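Local structure of phosphoribosylaminoimidazole carboxylase, ATPase subunit (Thermotoga maritima, 3AX6) at residues Asp64-Tyr68 and Lys87-Ser91; Ile56-Lys61 and Lys80-Tyr86. The protein probably catalyses the ATP-dependent joining of bicarbonate to 5-aminoimidazole ribonucleotide, giving N5-carboxyaminoimidazole ribonucleotide in purine biosynthesis. All blocks are in the same frame, centred on the assembly; numbering follows the deposited sequence.

Interaction 1 of 2, residues Asp64-Tyr68 and Lys87-Ser91; sequences DVTTY and KIHPS
The backbone of Thr-66 bonds to Lys-87 and His-89, on either side of Ile-88, and so sets the parallel register. Thr-66 N donates to Lys-87 O at 2.9 Å, and His-89 N returns the bond to Thr-66 O, also at 2.9 Å. Past this pair the grip passes to side chains. Thr-67 has its hydroxyl anti to the backbone N (chi1 -177°), which carries Thr-67 OG1 to His-89 O at 2.8 Å, the donor lying in the carbonyl plane; His-281 is a second partner of the same hydroxyl. Tyr-68 closes the buried end: Tyr-68 OH donates to Pro-90 O at 2.7 Å, a short bond but one that comes from steeply above the carbonyl plane. The phenol end crosses the proline ring, with Tyr-68 CZ 3.5 Å from Pro-90 CD. At the other end the packing thins out: Val-65 CG2 lies 3.9 Å from Lys-87 CB, and a water joins Asp-64 O to Lys-87 N. The lysine chain bends off to a salt bridge with Glu-186. This is the edge of the Rossmann-like sheet in the preATP-grasp domain. Two hydroxyls thus take up the carbonyls of His-89 and Pro-90, the first with in-plane geometry, so the segment leaving the edge strand, with its cis Pro-90, is held by side-chain donors where backbone pairing stops.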
# COMPACT_ATOMS: atom_id res chain seq x y z
N ASP A 64 7.84 -20.03 11.31
CA ASP A 64 7.65 -19.76 12.72
C ASP A 64 6.15 -19.66 12.97
O ASP A 64 5.64 -20.09 14.00
CB ASP A 64 8.33 -18.45 13.12
CG ASP A 64 9.82 -18.48 12.90
OD1 ASP A 64 10.30 -17.84 11.93
OD2 ASP A 64 10.51 -19.15 13.69
N VAL A 65 5.45 -19.08 12.00
CA VAL A 65 4.01 -18.92 12.07
C VAL A 65 3.44 -19.19 10.70
O VAL A 65 3.98 -18.71 9.69
CB VAL A 65 3.60 -17.49 12.49
CG1 VAL A 65 2.11 -17.29 12.23
CG2 VAL A 65 3.91 -17.27 13.97
N THR A 66 2.35 -19.95 10.65
CA THR A 66 1.70 -20.26 9.40
C THR A 66 0.24 -19.82 9.42
O THR A 66 -0.45 -19.90 10.46
CB THR A 66 1.76 -21.78 9.11
OG1 THR A 66 3.12 -22.20 9.09
CG2 THR A 66 1.14 -22.10 7.75
N THR A 67 -0.22 -19.34 8.27
CA THR A 67 -1.59 -18.88 8.11
C THR A 67 -2.06 -19.27 6.71
O THR A 67 -1.33 -19.94 5.97
CB THR A 67 -1.68 -17.35 8.31
OG1 THR A 67 -3.05 -16.94 8.21
CG2 THR A 67 -0.82 -16.62 7.29
N TYR A 68 -3.26 -18.86 6.33
CA TYR A 68 -3.80 -19.24 5.03
C TYR A 68 -4.74 -18.19 4.43
O TYR A 68 -5.27 -17.34 5.14
CB TYR A 68 -4.52 -20.58 5.18
CG TYR A 68 -5.29 -20.72 6.48
CD1 TYR A 68 -6.60 -20.25 6.59
CD2 TYR A 68 -4.71 -21.31 7.60
CE1 TYR A 68 -7.30 -20.36 7.80
CE2 TYR A 68 -5.39 -21.42 8.81
CZ TYR A 68 -6.70 -20.94 8.90
OH TYR A 68 -7.37 -21.02 10.10
N LYS A 87 2.87 -23.05 15.46
CA LYS A 87 1.99 -21.88 15.43
C LYS A 87 1.22 -21.75 14.12
O LYS A 87 1.79 -21.41 13.09
CB LYS A 87 2.82 -20.62 15.67
CG LYS A 87 2.62 -20.01 17.03
CD LYS A 87 2.93 -20.99 18.14
CE LYS A 87 2.37 -20.47 19.45
NZ LYS A 87 0.89 -20.27 19.36
N ILE A 88 -0.08 -22.04 14.18
CA ILE A 88 -0.94 -21.94 13.00
C ILE A 88 -2.16 -21.08 13.35
O ILE A 88 -2.97 -21.45 14.21
CB ILE A 88 -1.39 -23.32 12.52
CG1 ILE A 88 -0.16 -24.18 12.22
CG2 ILE A 88 -2.24 -23.18 11.25
CD1 ILE A 88 -0.45 -25.66 12.10
N HIS A 89 -2.28 -19.95 12.67
CA HIS A 89 -3.36 -18.99 12.93
C HIS A 89 -4.09 -18.51 11.69
O HIS A 89 -3.46 -18.10 10.71
CB HIS A 89 -2.78 -17.78 13.65
CG HIS A 89 -2.12 -18.10 14.95
ND1 HIS A 89 -0.97 -17.48 15.39
CD2 HIS A 89 -2.47 -18.97 15.93
CE1 HIS A 89 -0.64 -17.94 16.58
NE2 HIS A 89 -1.53 -18.85 16.93
N PRO A 90 -5.44 -18.54 11.72
CA PRO A 90 -6.24 -18.99 12.86
C PRO A 90 -6.09 -20.49 13.10
O PRO A 90 -5.72 -21.25 12.20
CB PRO A 90 -7.67 -18.63 12.45
CG PRO A 90 -7.48 -17.48 11.52
CD PRO A 90 -6.31 -17.94 10.69
N SER A 91 -6.37 -20.90 14.33
CA SER A 91 -6.26 -22.30 14.70
C SER A 91 -7.07 -23.20 13.77
O SER A 91 -8.13 -22.81 13.29
CB SER A 91 -6.76 -22.52 16.13
OG SER A 91 -6.95 -23.90 16.36
O HOH W 1 5.38 -22.57 14.46
O HOH W 2 4.28 -22.77 11.56

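Interaction 2 of 2, residues Ile56-Lys61 and Lys80-Tyr86; sequences IEDLVK and KLYNEGY
Leu-81 packs as a knob against helix 53-61, in a hole whose rim is partly charged: Ile-56, Glu-57, Val-60 and Lys-61 surround its side chain. Leu-81 CD1 faces the buried side and meets Ile-56 CD1, beside the Val-60 side chain. Leu-81 CD2 turns toward the polar rim, 3.6 Å from Glu-57 OE2. In the glutamate, chi1 (-166°, CG anti to the backbone N) sets CG against Leu-81 CD2, and the bend at chi2 brings OE2 round. Glu-57 OE2 then meets Lys-80 NZ in a weak salt bridge at 3.4 Å, and Lys-80 NZ also lies 3.6 Å from Glu-84 OE2. One lysine thus stands between two carboxylates and probably eases their mutual repulsion. Helices 53-61 and 75-83 are neighbours in the Rossmann-like preATP-grasp domain, where Val-60 and Leu-81 also reach Ile-88 of the sheet. Helix 75-83 ends in a Schellman motif with Gly-85 at positive phi (101°): Tyr-86 N bonds to Leu-81 O and Gly-85 N to Tyr-82 O. Leu-81 O has a second donor in Glu-84 N, which approaches from the opposite face of its plane to Tyr-86 N. The chain turns back here to bring Tyr-86 against helix 53-61. Val-60 CG2 packs on Tyr-86 CB at 3.5 Å, their side chains crossing at about a right angle. Farther out, the extended Lys-61 chain runs past the phenol end, with Lys-61 CG 3.5 Å from Tyr-86 OH.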
# COMPACT_ATOMS: atom_id res chain seq x y z
N ILE A 56 2.44 -29.41 3.09
CA ILE A 56 2.02 -28.33 3.97
C ILE A 56 2.78 -28.52 5.28
O ILE A 56 3.01 -27.58 6.05
CB ILE A 56 0.48 -28.33 4.23
CG1 ILE A 56 0.10 -29.37 5.28
CG2 ILE A 56 -0.29 -28.61 2.95
CD1 ILE A 56 0.20 -28.86 6.69
N GLU A 57 3.19 -29.77 5.52
CA GLU A 57 3.93 -30.13 6.71
C GLU A 57 5.31 -29.48 6.64
O GLU A 57 5.81 -28.96 7.63
CB GLU A 57 4.05 -31.65 6.80
CG GLU A 57 4.49 -32.19 8.14
CD GLU A 57 3.82 -33.51 8.46
OE1 GLU A 57 3.81 -34.41 7.59
OE2 GLU A 57 3.28 -33.64 9.59
N ASP A 58 5.91 -29.50 5.45
CA ASP A 58 7.21 -28.87 5.27
C ASP A 58 7.06 -27.37 5.50
O ASP A 58 7.91 -26.74 6.11
CB ASP A 58 7.76 -29.08 3.85
CG ASP A 58 8.04 -30.52 3.54
OD1 ASP A 58 8.74 -31.19 4.34
OD2 ASP A 58 7.58 -31.00 2.49
N LEU A 59 5.96 -26.82 4.99
CA LEU A 59 5.68 -25.39 5.12
C LEU A 59 5.56 -24.95 6.57
O LEU A 59 6.17 -23.96 6.97
CB LEU A 59 4.39 -25.01 4.40
CG LEU A 59 4.04 -23.53 4.60
CD1 LEU A 59 4.95 -22.71 3.72
CD2 LEU A 59 2.59 -23.25 4.25
N VAL A 60 4.76 -25.67 7.35
CA VAL A 60 4.56 -25.33 8.76
C VAL A 60 5.85 -25.51 9.57
O VAL A 60 6.20 -24.64 10.36
CB VAL A 60 3.43 -26.18 9.38
CG1 VAL A 60 3.68 -27.65 9.11
CG2 VAL A 60 3.34 -25.93 10.88
N LYS A 61 6.54 -26.62 9.36
CA LYS A 61 7.79 -26.88 10.08
C LYS A 61 8.92 -25.94 9.67
O LYS A 61 9.87 -25.73 10.43
CB LYS A 61 8.25 -28.33 9.88
CG LYS A 61 7.41 -29.36 10.60
CD LYS A 61 7.94 -30.75 10.30
CE LYS A 61 7.11 -31.83 10.97
NZ LYS A 61 7.63 -33.17 10.57
N LYS A 80 -3.09 -31.59 13.39
CA LYS A 80 -2.04 -32.47 13.88
C LYS A 80 -0.83 -31.62 14.29
O LYS A 80 -0.36 -31.69 15.43
CB LYS A 80 -1.66 -33.47 12.78
CG LYS A 80 -0.45 -34.34 13.08
CD LYS A 80 -0.32 -35.47 12.06
CE LYS A 80 0.91 -36.34 12.33
NZ LYS A 80 2.19 -35.60 12.10
N LEU A 81 -0.34 -30.82 13.35
CA LEU A 81 0.80 -29.95 13.59
C LEU A 81 0.54 -28.95 14.70
O LEU A 81 1.43 -28.64 15.50
CB LEU A 81 1.15 -29.21 12.30
CG LEU A 81 1.58 -30.16 11.19
CD1 LEU A 81 1.31 -29.51 9.85
CD2 LEU A 81 3.06 -30.54 11.36
N TYR A 82 -0.69 -28.45 14.76
CA TYR A 82 -1.04 -27.50 15.79
C TYR A 82 -0.96 -28.14 17.17
O TYR A 82 -0.61 -27.49 18.15
CB TYR A 82 -2.45 -26.96 15.53
CG TYR A 82 -3.00 -26.10 16.64
CD1 TYR A 82 -3.70 -26.66 17.71
CD2 TYR A 82 -2.86 -24.71 16.61
CE1 TYR A 82 -4.26 -25.87 18.71
CE2 TYR A 82 -3.42 -23.91 17.61
CZ TYR A 82 -4.12 -24.50 18.65
OH TYR A 82 -4.71 -23.70 19.62
N ASN A 83 -1.28 -29.43 17.24
CA ASN A 83 -1.23 -30.15 18.51
C ASN A 83 0.20 -30.48 18.90
O ASN A 83 0.46 -30.83 20.05
CB ASN A 83 -2.07 -31.42 18.43
CG ASN A 83 -3.54 -31.15 18.58
OD1 ASN A 83 -4.38 -31.90 18.10
ND2 ASN A 83 -3.87 -30.06 19.27
N GLU A 84 1.13 -30.36 17.95
CA GLU A 84 2.54 -30.62 18.22
C GLU A 84 3.22 -29.32 18.64
O GLU A 84 4.44 -29.29 18.83
CB GLU A 84 3.25 -31.18 16.99
CG GLU A 84 2.61 -32.40 16.36
CD GLU A 84 3.56 -33.15 15.44
OE1 GLU A 84 4.42 -33.89 15.96
OE2 GLU A 84 3.46 -32.99 14.21
N GLY A 85 2.45 -28.25 18.75
CA GLY A 85 3.01 -26.98 19.16
C GLY A 85 3.30 -25.96 18.07
O GLY A 85 3.66 -24.83 18.39
N TYR A 86 3.16 -26.33 16.81
CA TYR A 86 3.41 -25.38 15.72
C TYR A 86 2.39 -24.26 15.70
O TYR A 86 1.20 -24.48 15.90
CB TYR A 86 3.45 -26.09 14.37
CG TYR A 86 4.64 -26.99 14.24
CD1 TYR A 86 4.53 -28.37 14.44
CD2 TYR A 86 5.91 -26.47 13.99
CE1 TYR A 86 5.64 -29.20 14.38
CE2 TYR A 86 7.03 -27.29 13.93
CZ TYR A 86 6.89 -28.66 14.13
OH TYR A 86 7.99 -29.49 14.07

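In the fold
From the N terminus, helix 53-61 comes first, then strand 65-68, helix 75-83 and edge strand 87-88. Interaction 2 spans from the first helix to the end of the second, closing a loop that contains strand 65-68. Interaction 1 starts on that strand and closes the beta-alpha-beta crossover through helix 75-83, so the two loops cross rather than nest. Their centres lie about 9 Å apart, and they meet directly: Thr-66 OG1 is 3.5 Å from Val-60 CA, and Ile-88 CD1 is 3.9 Å from Leu-81 CB. Together they tie two adjacent helices to the edge of the parallel sheet in the preATP-grasp domain, away from the ADP site.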